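Local coordinates for protein yeast glycogen phosphorylase (Saccharomyces cerevisiae, PDB 1YGP) that belongs to the GT-B clan carbohydrate phosphorylases as a glycogen phosphorylase that forms a two-chain assembly and holds pyridoxal-5'-phosphate in a pocket, at residues A525-A530 against K575-D580; W436-D441 against K502-S507; D809-H814 against Y818-D823; V67-A72 against N217-E222. All blocks are in the same frame, centred on the assembly; numbering follows the deposited sequence.

Overall arrangement
The four contacts lie far apart in a large mixed helix-and-sheet chain, and no two of them touch. Contacts 3 and 4 are buried, whereas contacts 1 and 2 are only partly so. Each holds different elements: the start of helix 527-536, with the residues before it, and helix 562-584 in contact 1, helices 425-445 and 498-504 in contact 2, 805-813 and 820-840 in contact 3, and helix 65-94 with the turn before strand 221-232 in contact 4. Only contact 1 is hydrogen-bonded across its segments, through an arginine and a carbonyl oxygen. Contact 2 is mainly aromatic, contact 3 aliphatic, and contact 4 sets a tyrosine against a proline and a tryptophan. Contacts 1 and 4 are the nearest pair, with centres about 26 Å apart.

Contact 1: A525-A530 against K575-D580; sequences ANPSLA and KIRLVD
The flat guanidinium of Arg577 presents its edge to Ala525 O, which lies almost exactly in the guanidinium plane; neither face of the group is used in this contact, and Pro527 CD also sits near the edge, 4.3 Å from NH1. This is a side-chain-to-backbone bridge in a GT-B phosphorylase, joining helix 562-584 to the link between helices 518-524 and 527-536. Both terminal nitrogens grip the same oxygen. NH2 donates at 2.9 Å to Ala525 O, approaching nearly along the C=O axis, while NH1 donates to that oxygen at 3.1 Å from a direction tilted away from the carbonyl plane. Two donors on one acceptor hold the carbonyl of buried Ala525 and fix the rotation of the guanidinium. The arginine chain leaves its helix toward Ala525 and bends at chi3 (-58°), which turns the terminal nitrogens to the oxygen. The arginine side chain also touches Ile703 and Pro706. Ala525 packs on Glu702 of helix 698-704, the helix that supplies Val698 and Ala701 to the pyridoxal-5'-phosphate pocket, and its side chain is about 9 Å from the pyridoxal-5'-phosphate. A second tie between the same elements runs from Asn574 ND2 to Asn526 OD1. Asn526 is the N-cap of helix 527-536, and this same OD1 also accepts a weak capping bond from Leu529 N at 3.5 Å.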
loop_
_atom_site.group_PDB
_atom_site.type_symbol
_atom_site.label_atom_id
_atom_site.label_comp_id
_atom_site.label_asym_id
_atom_site.label_seq_id
_atom_site.Cartn_x
_atom_site.Cartn_y
_atom_site.Cartn_z
ATOM N N ALA A 525 -3.343 9.709 -28.852
ATOM C CA ALA A 525 -4.518 10.553 -28.786
ATOM C C ALA A 525 -5.348 10.600 -30.046
ATOM O O ALA A 525 -6.564 10.742 -29.934
ATOM C CB ALA A 525 -4.131 11.985 -28.447
ATOM N N ASN A 526 -4.755 10.462 -31.241
ATOM C CA ASN A 526 -5.521 10.576 -32.472
ATOM C C ASN A 526 -5.154 9.521 -33.512
ATOM O O ASN A 526 -4.673 9.835 -34.612
ATOM C CB ASN A 526 -5.311 11.972 -33.037
ATOM C CG ASN A 526 -6.404 12.457 -33.987
ATOM O OD1 ASN A 526 -7.244 11.711 -34.508
ATOM N ND2 ASN A 526 -6.444 13.758 -34.263
ATOM N N PRO A 527 -5.413 8.228 -33.251
ATOM C CA PRO A 527 -5.125 7.123 -34.156
ATOM C C PRO A 527 -5.712 7.294 -35.541
ATOM O O PRO A 527 -5.021 7.070 -36.530
ATOM C CB PRO A 527 -5.674 5.928 -33.454
ATOM C CG PRO A 527 -6.843 6.465 -32.646
ATOM C CD PRO A 527 -6.189 7.730 -32.114
ATOM N N SER A 528 -6.966 7.739 -35.635
ATOM C CA SER A 528 -7.709 7.917 -36.886
ATOM C C SER A 528 -6.974 8.864 -37.829
ATOM O O SER A 528 -6.976 8.633 -39.035
ATOM C CB SER A 528 -9.123 8.444 -36.544
ATOM O OG SER A 528 -9.222 8.770 -35.146
ATOM N N LEU A 529 -6.314 9.906 -37.307
ATOM C CA LEU A 529 -5.478 10.763 -38.113
ATOM C C LEU A 529 -4.159 10.047 -38.351
ATOM O O LEU A 529 -3.661 10.092 -39.480
ATOM C CB LEU A 529 -5.204 12.094 -37.416
ATOM C CG LEU A 529 -4.223 13.087 -38.058
ATOM C CD1 LEU A 529 -4.662 13.412 -39.473
ATOM C CD2 LEU A 529 -4.173 14.352 -37.242
ATOM N N ALA A 530 -3.562 9.358 -37.375
ATOM C CA ALA A 530 -2.296 8.659 -37.599
ATOM C C ALA A 530 -2.381 7.627 -38.719
ATOM O O ALA A 530 -1.419 7.408 -39.466
ATOM C CB ALA A 530 -1.852 7.937 -36.349
ATOM N N LYS A 575 -14.724 14.448 -32.495
ATOM C CA LYS A 575 -15.686 15.258 -31.767
ATOM C C LYS A 575 -16.717 14.383 -31.071
ATOM O O LYS A 575 -17.081 14.641 -29.915
ATOM C CB LYS A 575 -16.387 16.246 -32.712
ATOM C CG LYS A 575 -15.534 17.505 -32.845
ATOM C CD LYS A 575 -16.350 18.694 -33.279
ATOM C CE LYS A 575 -16.123 19.005 -34.735
ATOM N NZ LYS A 575 -17.015 20.080 -35.133
ATOM N N ILE A 576 -17.115 13.289 -31.728
ATOM C CA ILE A 576 -18.074 12.359 -31.155
ATOM C C ILE A 576 -17.491 11.762 -29.893
ATOM O O ILE A 576 -18.234 11.694 -28.912
ATOM C CB ILE A 576 -18.430 11.234 -32.174
ATOM C CG1 ILE A 576 -19.329 11.826 -33.249
ATOM C CG2 ILE A 576 -19.093 10.035 -31.472
ATOM C CD1 ILE A 576 -19.439 10.917 -34.500
ATOM N N ARG A 577 -16.209 11.367 -29.873
ATOM C CA ARG A 577 -15.614 10.813 -28.659
ATOM C C ARG A 577 -15.781 11.781 -27.507
ATOM O O ARG A 577 -16.265 11.366 -26.454
ATOM C CB ARG A 577 -14.115 10.583 -28.690
ATOM C CG ARG A 577 -13.488 9.674 -29.718
ATOM C CD ARG A 577 -12.078 9.305 -29.241
ATOM N NE ARG A 577 -11.242 10.474 -29.034
ATOM C CZ ARG A 577 -9.930 10.461 -29.265
ATOM N NH1 ARG A 577 -9.306 9.368 -29.696
ATOM N NH2 ARG A 577 -9.240 11.586 -29.081
ATOM N N LEU A 578 -15.437 13.066 -27.686
ATOM C CA LEU A 578 -15.531 14.046 -26.624
ATOM C C LEU A 578 -16.967 14.153 -26.143
ATOM O O LEU A 578 -17.215 14.140 -24.934
ATOM C CB LEU A 578 -15.059 15.405 -27.117
ATOM C CG LEU A 578 -15.172 16.541 -26.100
ATOM C CD1 LEU A 578 -14.269 16.241 -24.920
ATOM C CD2 LEU A 578 -14.836 17.859 -26.758
ATOM N N VAL A 579 -17.920 14.193 -27.082
ATOM C CA VAL A 579 -19.341 14.273 -26.759
ATOM C C VAL A 579 -19.697 13.071 -25.882
ATOM O O VAL A 579 -20.268 13.257 -24.798
ATOM C CB VAL A 579 -20.164 14.311 -28.096
ATOM C CG1 VAL A 579 -21.653 14.284 -27.848
ATOM C CG2 VAL A 579 -19.926 15.644 -28.798
ATOM N N ASP A 580 -19.263 11.869 -26.275
ATOM C CA ASP A 580 -19.493 10.669 -25.491
ATOM C C ASP A 580 -18.962 10.837 -24.070
ATOM O O ASP A 580 -19.662 10.428 -23.129
ATOM C CB ASP A 580 -18.798 9.449 -26.104
ATOM C CG ASP A 580 -19.471 8.700 -27.253
ATOM O OD1 ASP A 580 -20.689 8.505 -27.230
ATOM O OD2 ASP A 580 -18.755 8.266 -28.158
#

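Contact 2: W436-D441 against K502-S507; sequences WFFLED and KFYGPS. Unlike the reference sequence in segment 436-441: Glu440 (reference Gln).
Helix 425-445 meets the C-terminal end of helix 498-504 with Asp441 CA and Phe503 CA 8.9 Å apart, a gap filled by side chains. Phe438 and Phe503 form an offset edge-to-face pair, the edge of Phe438 turned toward the face of Phe503, with ring centroids 5.3 Å apart and planes at 88°. The nearest carbons are Phe438 CE1 and Phe503 CE2, at 3.5 Å. Both rings stand with CG anti to the backbone N (chi1 168° and 178°), which extends them into the gap, and the two side chains run antiparallel, each passing the other. The far rim of Phe503 reaches Asp441: CZ is 3.7 Å from Asp441 CB, and the backbone O of Asp441 lies at the ring edge, near its plane. Tyr504 comes in beside Phe503, whose CD2 sits over the centre of the tyrosine ring, and Tyr504 OH lies 3.5 Å from Phe438 CE1. The contact is carried by a small aromatic cluster, without polar bonds between the segments. Around it, Phe438 packs on Ile456 of helix 451-456, Phe503 touches Phe446, and Phe438 and Tyr504 both touch Val476 of helix 470-477.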
loop_
_atom_site.group_PDB
_atom_site.type_symbol
_atom_site.label_atom_id
_atom_site.label_comp_id
_atom_site.label_asym_id
_atom_site.label_seq_id
_atom_site.Cartn_x
_atom_site.Cartn_y
_atom_site.Cartn_z
ATOM N N TRP A 436 30.916 33.906 -1.854
ATOM C CA TRP A 436 32.077 34.720 -1.542
ATOM C C TRP A 436 33.038 34.737 -2.701
ATOM O O TRP A 436 33.357 35.808 -3.227
ATOM C CB TRP A 436 32.832 34.197 -0.312
ATOM C CG TRP A 436 33.999 35.097 0.053
ATOM C CD1 TRP A 436 35.273 34.690 -0.234
ATOM C CD2 TRP A 436 33.936 36.342 0.647
ATOM N NE1 TRP A 436 36.030 35.682 0.169
ATOM C CE2 TRP A 436 35.298 36.678 0.698
ATOM C CE3 TRP A 436 32.988 37.237 1.150
ATOM C CZ2 TRP A 436 35.724 37.894 1.250
ATOM C CZ3 TRP A 436 33.407 38.455 1.702
ATOM C CH2 TRP A 436 34.765 38.779 1.753
ATOM N N PHE A 437 33.496 33.569 -3.114
ATOM C CA PHE A 437 34.419 33.541 -4.215
ATOM C C PHE A 437 33.783 34.121 -5.484
ATOM O O PHE A 437 34.457 34.853 -6.212
ATOM C CB PHE A 437 34.863 32.114 -4.412
ATOM C CG PHE A 437 35.591 31.545 -3.202
ATOM C CD1 PHE A 437 36.734 32.164 -2.701
ATOM C CD2 PHE A 437 35.120 30.381 -2.596
ATOM C CE1 PHE A 437 37.392 31.610 -1.602
ATOM C CE2 PHE A 437 35.786 29.838 -1.498
ATOM C CZ PHE A 437 36.921 30.451 -1.001
ATOM N N PHE A 438 32.489 33.899 -5.769
ATOM C CA PHE A 438 31.830 34.435 -6.965
ATOM C C PHE A 438 31.909 35.953 -6.926
ATOM O O PHE A 438 32.340 36.572 -7.895
ATOM C CB PHE A 438 30.356 33.980 -7.010
ATOM C CG PHE A 438 29.502 34.699 -8.038
ATOM C CD1 PHE A 438 29.742 34.558 -9.408
ATOM C CD2 PHE A 438 28.465 35.526 -7.607
ATOM C CE1 PHE A 438 28.949 35.246 -10.338
ATOM C CE2 PHE A 438 27.671 36.216 -8.540
ATOM C CZ PHE A 438 27.913 36.078 -9.906
ATOM N N LEU A 439 31.565 36.565 -5.799
ATOM C CA LEU A 439 31.604 37.999 -5.674
ATOM C C LEU A 439 33.034 38.552 -5.749
ATOM O O LEU A 439 33.256 39.672 -6.232
ATOM C CB LEU A 439 30.884 38.297 -4.382
ATOM C CG LEU A 439 29.629 39.126 -4.533
ATOM C CD1 LEU A 439 28.760 38.709 -5.706
ATOM C CD2 LEU A 439 28.847 38.930 -3.288
ATOM N N GLU A 440 34.051 37.782 -5.354
ATOM C CA GLU A 440 35.432 38.184 -5.569
ATOM C C GLU A 440 35.645 38.217 -7.067
ATOM O O GLU A 440 35.985 39.264 -7.616
ATOM C CB GLU A 440 36.436 37.211 -5.004
ATOM C CG GLU A 440 36.741 37.422 -3.542
ATOM C CD GLU A 440 37.880 36.549 -3.015
ATOM O OE1 GLU A 440 38.465 35.755 -3.767
ATOM O OE2 GLU A 440 38.185 36.665 -1.824
ATOM N N ASP A 441 35.364 37.129 -7.769
ATOM C CA ASP A 441 35.529 37.085 -9.205
ATOM C C ASP A 441 34.840 38.231 -9.925
ATOM O O ASP A 441 35.366 38.755 -10.909
ATOM C CB ASP A 441 34.996 35.772 -9.703
ATOM C CG ASP A 441 35.920 34.608 -9.403
ATOM O OD1 ASP A 441 36.451 34.510 -8.290
ATOM O OD2 ASP A 441 36.101 33.791 -10.306
ATOM N N LYS A 502 26.613 39.685 -18.288
ATOM C CA LYS A 502 27.781 40.554 -18.312
ATOM C C LYS A 502 28.998 39.820 -17.795
ATOM O O LYS A 502 30.026 39.787 -18.452
ATOM C CB LYS A 502 27.601 41.790 -17.436
ATOM N N PHE A 503 28.868 39.169 -16.649
ATOM C CA PHE A 503 29.976 38.459 -16.044
ATOM C C PHE A 503 30.367 37.146 -16.725
ATOM O O PHE A 503 31.553 36.808 -16.735
ATOM C CB PHE A 503 29.610 38.232 -14.573
ATOM C CG PHE A 503 30.657 37.444 -13.814
ATOM C CD1 PHE A 503 31.880 38.030 -13.504
ATOM C CD2 PHE A 503 30.396 36.119 -13.469
ATOM C CE1 PHE A 503 32.848 37.274 -12.846
ATOM C CE2 PHE A 503 31.374 35.376 -12.812
ATOM C CZ PHE A 503 32.601 35.948 -12.499
ATOM N N TYR A 504 29.417 36.359 -17.237
ATOM C CA TYR A 504 29.738 35.065 -17.830
ATOM C C TYR A 504 29.891 35.065 -19.334
ATOM O O TYR A 504 30.604 34.243 -19.911
ATOM C CB TYR A 504 28.668 34.032 -17.489
ATOM C CG TYR A 504 28.763 33.549 -16.062
ATOM C CD1 TYR A 504 29.842 32.765 -15.683
ATOM C CD2 TYR A 504 27.796 33.908 -15.136
ATOM C CE1 TYR A 504 29.966 32.334 -14.372
ATOM C CE2 TYR A 504 27.912 33.486 -13.814
ATOM C CZ TYR A 504 29.004 32.697 -13.441
ATOM O OH TYR A 504 29.147 32.290 -12.122
ATOM N N GLY A 505 29.186 35.980 -19.979
ATOM C CA GLY A 505 29.167 36.049 -21.419
ATOM C C GLY A 505 27.986 35.285 -22.005
ATOM O O GLY A 505 27.664 34.172 -21.584
ATOM N N PRO A 506 27.348 35.817 -23.051
ATOM C CA PRO A 506 26.203 35.247 -23.748
ATOM C C PRO A 506 26.226 33.765 -24.045
ATOM O O PRO A 506 25.196 33.112 -24.109
ATOM C CB PRO A 506 26.113 36.057 -25.002
ATOM C CG PRO A 506 27.555 36.443 -25.240
ATOM C CD PRO A 506 27.878 36.916 -23.840
ATOM N N SER A 507 27.412 33.229 -24.236
ATOM C CA SER A 507 27.661 31.827 -24.542
ATOM C C SER A 507 26.991 30.836 -23.589
ATOM O O SER A 507 26.432 29.815 -23.992
ATOM C CB SER A 507 29.190 31.648 -24.543
ATOM O OG SER A 507 29.866 32.807 -24.004
#

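Contact 3: D809-H814 against Y818-D823; sequences DSIKYH and YLVSDD
Ile811 and Val820 pack against each other across a helix-loop-helix connection, in which helix 805-813 turns through a short link into helix 820-840 of the phosphorylase fold. Their CA atoms are 7.3 Å apart, and both side chains leave the backbone toward the opposite helix. The tight part is aliphatic: Ile811 CD1 meets Val820 CG1 at 3.8 Å and Val820 CB at 3.9 Å, the two side chains crossing at about a right angle. Ile811 is extended beyond CB (chi2 -179°), which carries CD1 forward to the valine, while its other branch, CG2, lies against Ser821 OG at 3.7 Å. Phe620 of helix 615-634 touches both Ile811 and Val820, completing a buried apolar patch. The hydroxyl of Ser821 is not left to the isoleucine: it pairs with Asp816 OD2, and Asp816 OD1 accepts from Val820 N, so the carboxylate of the connecting loop holds the first turn of helix 820-840. The other side of helix 805-813 is looser and more polar. Lys812 points away from helix 820-840, and its NZ bonds the hydroxyl of exposed Tyr813, with Lys812 CG over one face of that ring, toward its rim. Exposed His814 folds back on its own helix, where ND1 donates to Asp809 O at 2.8 Å from above the carbonyl plane.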
loop_
_atom_site.group_PDB
_atom_site.type_symbol
_atom_site.label_atom_id
_atom_site.label_comp_id
_atom_site.label_asym_id
_atom_site.label_seq_id
_atom_site.Cartn_x
_atom_site.Cartn_y
_atom_site.Cartn_z
ATOM N N ASP A 809 -15.130 44.435 -10.148
ATOM C CA ASP A 809 -14.363 45.531 -9.599
ATOM C C ASP A 809 -12.876 45.438 -9.824
ATOM O O ASP A 809 -12.212 46.459 -9.615
ATOM C CB ASP A 809 -14.592 45.665 -8.112
ATOM C CG ASP A 809 -16.030 45.961 -7.715
ATOM O OD1 ASP A 809 -16.848 46.356 -8.557
ATOM O OD2 ASP A 809 -16.320 45.776 -6.532
ATOM N N SER A 810 -12.254 44.326 -10.212
ATOM C CA SER A 810 -10.823 44.386 -10.465
ATOM C C SER A 810 -10.628 45.129 -11.786
ATOM O O SER A 810 -9.820 46.070 -11.841
ATOM C CB SER A 810 -10.217 42.972 -10.517
ATOM O OG SER A 810 -10.699 42.078 -11.514
ATOM N N ILE A 811 -11.456 44.830 -12.804
ATOM C CA ILE A 811 -11.376 45.483 -14.111
ATOM C C ILE A 811 -11.788 46.942 -14.011
ATOM O O ILE A 811 -11.012 47.853 -14.303
ATOM C CB ILE A 811 -12.295 44.795 -15.156
ATOM C CG1 ILE A 811 -11.864 43.376 -15.354
ATOM C CG2 ILE A 811 -12.212 45.510 -16.486
ATOM C CD1 ILE A 811 -12.689 42.627 -16.378
ATOM N N LYS A 812 -13.012 47.111 -13.519
ATOM C CA LYS A 812 -13.696 48.384 -13.415
ATOM C C LYS A 812 -13.157 49.359 -12.378
ATOM O O LYS A 812 -13.532 50.532 -12.417
ATOM C CB LYS A 812 -15.148 48.076 -13.130
ATOM C CG LYS A 812 -16.089 49.143 -13.557
ATOM C CD LYS A 812 -17.469 48.629 -13.266
ATOM C CE LYS A 812 -18.485 49.718 -13.579
ATOM N NZ LYS A 812 -18.276 50.884 -12.731
ATOM N N TYR A 813 -12.330 48.937 -11.412
ATOM C CA TYR A 813 -11.856 49.844 -10.374
ATOM C C TYR A 813 -10.462 49.508 -9.912
ATOM O O TYR A 813 -9.991 50.137 -8.967
ATOM C CB TYR A 813 -12.732 49.823 -9.103
ATOM C CG TYR A 813 -14.204 50.152 -9.269
ATOM C CD1 TYR A 813 -14.643 51.463 -9.396
ATOM C CD2 TYR A 813 -15.117 49.108 -9.298
ATOM C CE1 TYR A 813 -16.000 51.722 -9.553
ATOM C CE2 TYR A 813 -16.472 49.352 -9.453
ATOM C CZ TYR A 813 -16.899 50.660 -9.580
ATOM O OH TYR A 813 -18.249 50.888 -9.733
ATOM N N HIS A 814 -9.725 48.507 -10.380
ATOM C CA HIS A 814 -8.364 48.340 -9.871
ATOM C C HIS A 814 -7.401 48.202 -11.037
ATOM O O HIS A 814 -6.688 47.224 -11.264
ATOM C CB HIS A 814 -8.305 47.123 -8.934
ATOM C CG HIS A 814 -9.178 47.403 -7.739
ATOM N ND1 HIS A 814 -10.446 47.048 -7.560
ATOM C CD2 HIS A 814 -8.811 48.191 -6.682
ATOM C CE1 HIS A 814 -10.879 47.589 -6.451
ATOM N NE2 HIS A 814 -9.886 48.273 -5.935
ATOM N N TYR A 818 -4.728 42.962 -16.193
ATOM C CA TYR A 818 -4.457 41.964 -17.223
ATOM C C TYR A 818 -5.015 42.351 -18.574
ATOM O O TYR A 818 -5.235 41.499 -19.447
ATOM C CB TYR A 818 -5.042 40.630 -16.816
ATOM C CG TYR A 818 -4.413 40.155 -15.530
ATOM C CD1 TYR A 818 -3.115 39.667 -15.550
ATOM C CD2 TYR A 818 -5.121 40.266 -14.334
ATOM C CE1 TYR A 818 -2.527 39.294 -14.349
ATOM C CE2 TYR A 818 -4.528 39.892 -13.131
ATOM C CZ TYR A 818 -3.236 39.406 -13.158
ATOM O OH TYR A 818 -2.649 38.986 -11.988
ATOM N N LEU A 819 -5.324 43.644 -18.734
ATOM C CA LEU A 819 -5.786 44.205 -19.990
ATOM C C LEU A 819 -7.002 43.541 -20.637
ATOM O O LEU A 819 -7.093 43.420 -21.866
ATOM C CB LEU A 819 -4.608 44.222 -20.990
ATOM C CG LEU A 819 -3.443 45.218 -20.897
ATOM C CD1 LEU A 819 -2.794 45.184 -19.531
ATOM C CD2 LEU A 819 -2.371 44.830 -21.928
ATOM N N VAL A 820 -8.012 43.179 -19.847
ATOM C CA VAL A 820 -9.227 42.618 -20.433
ATOM C C VAL A 820 -9.944 43.670 -21.293
ATOM O O VAL A 820 -10.307 43.401 -22.440
ATOM C CB VAL A 820 -10.183 42.097 -19.319
ATOM C CG1 VAL A 820 -11.553 41.684 -19.869
ATOM C CG2 VAL A 820 -9.554 40.850 -18.707
ATOM N N SER A 821 -10.096 44.894 -20.773
ATOM C CA SER A 821 -10.770 45.972 -21.474
ATOM C C SER A 821 -10.139 46.271 -22.826
ATOM O O SER A 821 -10.824 46.430 -23.849
ATOM C CB SER A 821 -10.731 47.254 -20.653
ATOM O OG SER A 821 -10.352 47.103 -19.278
ATOM N N ASP A 822 -8.800 46.229 -22.800
ATOM C CA ASP A 822 -8.017 46.619 -23.964
ATOM C C ASP A 822 -8.181 45.648 -25.114
ATOM O O ASP A 822 -8.412 46.030 -26.271
ATOM C CB ASP A 822 -6.548 46.719 -23.574
ATOM C CG ASP A 822 -6.372 47.667 -22.389
ATOM O OD1 ASP A 822 -6.349 48.886 -22.578
ATOM O OD2 ASP A 822 -6.283 47.179 -21.266
ATOM N N ASP A 823 -8.155 44.365 -24.755
ATOM C CA ASP A 823 -8.252 43.349 -25.774
ATOM C C ASP A 823 -9.674 42.931 -26.091
ATOM O O ASP A 823 -9.862 42.256 -27.110
ATOM C CB ASP A 823 -7.396 42.148 -25.330
ATOM C CG ASP A 823 -5.908 42.451 -25.190
ATOM O OD1 ASP A 823 -5.416 43.472 -25.674
ATOM O OD2 ASP A 823 -5.209 41.650 -24.599
#

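Contact 4: V67-A72 against N217-E222; sequences VAYEAA and NPWEIE. Unlike the reference sequence in segment 67-72: Val67 (reference Ala).
Trp219, whose indole meets Tyr69 of helix 65-94, donates its backbone N to Asn217 OD1 at 2.8 Å, with an N-H...O angle of 150° and the donor in the carbonyl plane of the amide. This is an Asx turn, and it overlaps a type I beta turn from Asn217 to Glu220 that leads into strand 221-232. The turn presents Pro218 to the helix, where its ring crosses the tyrosine side chain at about a right angle. Tyr69 OH is 3.5 Å from Pro218 CG and 3.6 Å from Pro218 CD, and the ring carbon CZ stands 4.1 Å from the same CG. Tyr69 holds its own CG anti to the backbone N (chi1 155°), and the side chain extends until its hydroxyl meets both the proline ring and the indole N-H edge of the turn. There it lies 3.8 Å from Trp219 NE1, too long for a hydrogen bond. Ser73, one turn further along the helix, touches both Pro218 and Trp219, and Glu156 packs on Tyr69 and Trp219. Further along the same helix, Arg77 NE donates to Glu220 O. Beyond the turn, Ile221 packs on Ala57 of the second subunit, so the contact lies close to the dimer interface. Across the segments the chemistry is van der Waals packing: shape fit holds the two together, while the Asx bond keeps the turn in form.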
loop_
_atom_site.group_PDB
_atom_site.type_symbol
_atom_site.label_atom_id
_atom_site.label_comp_id
_atom_site.label_asym_id
_atom_site.label_seq_id
_atom_site.Cartn_x
_atom_site.Cartn_y
_atom_site.Cartn_z
ATOM N N VAL A 67 -9.896 -6.646 -13.303
ATOM C CA VAL A 67 -9.033 -7.818 -13.234
ATOM C C VAL A 67 -8.202 -7.977 -14.494
ATOM O O VAL A 67 -6.999 -8.244 -14.453
ATOM C CB VAL A 67 -9.830 -9.092 -13.076
ATOM N N ALA A 68 -8.853 -7.760 -15.622
ATOM C CA ALA A 68 -8.228 -7.886 -16.913
ATOM C C ALA A 68 -7.091 -6.895 -17.048
ATOM O O ALA A 68 -6.010 -7.266 -17.497
ATOM C CB ALA A 68 -9.253 -7.629 -18.000
ATOM N N TYR A 69 -7.290 -5.654 -16.608
ATOM C CA TYR A 69 -6.295 -4.600 -16.669
ATOM C C TYR A 69 -5.156 -4.974 -15.746
ATOM O O TYR A 69 -4.018 -5.027 -16.193
ATOM C CB TYR A 69 -6.959 -3.290 -16.255
ATOM C CG TYR A 69 -5.990 -2.286 -15.713
ATOM C CD1 TYR A 69 -5.122 -1.595 -16.565
ATOM C CD2 TYR A 69 -5.925 -2.145 -14.338
ATOM C CE1 TYR A 69 -4.150 -0.758 -16.022
ATOM C CE2 TYR A 69 -4.956 -1.314 -13.792
ATOM C CZ TYR A 69 -4.077 -0.635 -14.634
ATOM O OH TYR A 69 -3.097 0.139 -14.055
ATOM N N GLU A 70 -5.398 -5.244 -14.471
ATOM C CA GLU A 70 -4.365 -5.708 -13.558
ATOM C C GLU A 70 -3.519 -6.818 -14.213
ATOM O O GLU A 70 -2.289 -6.727 -14.261
ATOM C CB GLU A 70 -5.047 -6.232 -12.308
ATOM C CG GLU A 70 -4.715 -5.517 -11.025
ATOM C CD GLU A 70 -5.467 -4.209 -10.793
ATOM O OE1 GLU A 70 -6.685 -4.262 -10.597
ATOM O OE2 GLU A 70 -4.828 -3.148 -10.767
ATOM N N ALA A 71 -4.159 -7.823 -14.828
ATOM C CA ALA A 71 -3.458 -8.945 -15.434
ATOM C C ALA A 71 -2.676 -8.572 -16.675
ATOM O O ALA A 71 -1.525 -9.006 -16.838
ATOM C CB ALA A 71 -4.438 -10.046 -15.820
ATOM N N ALA A 72 -3.270 -7.747 -17.545
ATOM C CA ALA A 72 -2.653 -7.323 -18.779
ATOM C C ALA A 72 -1.477 -6.448 -18.405
ATOM O O ALA A 72 -0.392 -6.739 -18.910
ATOM C CB ALA A 72 -3.608 -6.511 -19.616
ATOM N N ASN A 217 -0.162 -0.603 -7.870
ATOM C CA ASN A 217 0.298 0.020 -9.097
ATOM C C ASN A 217 1.038 -1.026 -9.906
ATOM O O ASN A 217 2.178 -1.350 -9.565
ATOM C CB ASN A 217 1.258 1.167 -8.794
ATOM C CG ASN A 217 1.745 1.869 -10.044
ATOM O OD1 ASN A 217 2.065 1.302 -11.090
ATOM N ND2 ASN A 217 1.812 3.171 -9.964
ATOM N N PRO A 218 0.523 -1.583 -10.992
ATOM C CA PRO A 218 1.139 -2.724 -11.614
ATOM C C PRO A 218 2.361 -2.319 -12.405
ATOM O O PRO A 218 3.041 -3.212 -12.885
ATOM C CB PRO A 218 0.015 -3.328 -12.418
ATOM C CG PRO A 218 -0.708 -2.102 -12.892
ATOM C CD PRO A 218 -0.676 -1.162 -11.696
ATOM N N TRP A 219 2.709 -1.046 -12.571
ATOM C CA TRP A 219 3.875 -0.706 -13.378
ATOM C C TRP A 219 5.197 -0.495 -12.627
ATOM O O TRP A 219 6.252 -0.438 -13.264
ATOM C CB TRP A 219 3.535 0.548 -14.193
ATOM C CG TRP A 219 2.348 0.299 -15.121
ATOM C CD1 TRP A 219 1.079 0.641 -14.742
ATOM C CD2 TRP A 219 2.385 -0.317 -16.344
ATOM N NE1 TRP A 219 0.308 0.232 -15.716
ATOM C CE2 TRP A 219 1.035 -0.336 -16.682
ATOM C CE3 TRP A 219 3.337 -0.869 -17.199
ATOM C CZ2 TRP A 219 0.621 -0.905 -17.872
ATOM C CZ3 TRP A 219 2.920 -1.443 -18.397
ATOM C CH2 TRP A 219 1.570 -1.462 -18.731
ATOM N N GLU A 220 5.239 -0.374 -11.300
ATOM C CA GLU A 220 6.492 -0.066 -10.611
ATOM C C GLU A 220 7.300 -1.310 -10.317
ATOM O O GLU A 220 6.805 -2.444 -10.363
ATOM C CB GLU A 220 6.295 0.576 -9.259
ATOM C CG GLU A 220 5.367 1.748 -9.274
ATOM C CD GLU A 220 4.973 2.195 -7.877
ATOM O OE1 GLU A 220 4.476 1.382 -7.082
ATOM O OE2 GLU A 220 5.161 3.381 -7.607
ATOM N N ILE A 221 8.564 -1.082 -9.972
ATOM C CA ILE A 221 9.353 -2.125 -9.374
ATOM C C ILE A 221 9.655 -1.452 -8.024
ATOM O O ILE A 221 10.262 -0.373 -7.984
ATOM C CB ILE A 221 10.679 -2.405 -10.114
ATOM C CG1 ILE A 221 10.606 -2.324 -11.631
ATOM C CG2 ILE A 221 11.068 -3.810 -9.674
ATOM C CD1 ILE A 221 9.836 -3.408 -12.367
ATOM N N GLU A 222 9.179 -1.974 -6.883
ATOM C CA GLU A 222 9.505 -1.420 -5.575
ATOM C C GLU A 222 10.903 -1.932 -5.244
ATOM O O GLU A 222 11.038 -3.157 -5.092
ATOM C CB GLU A 222 8.520 -1.920 -4.545
ATOM C CG GLU A 222 8.908 -1.507 -3.122
ATOM C CD GLU A 222 8.029 -2.013 -1.979
ATOM O OE1 GLU A 222 7.476 -3.111 -2.057
ATOM O OE2 GLU A 222 7.917 -1.309 -0.980
#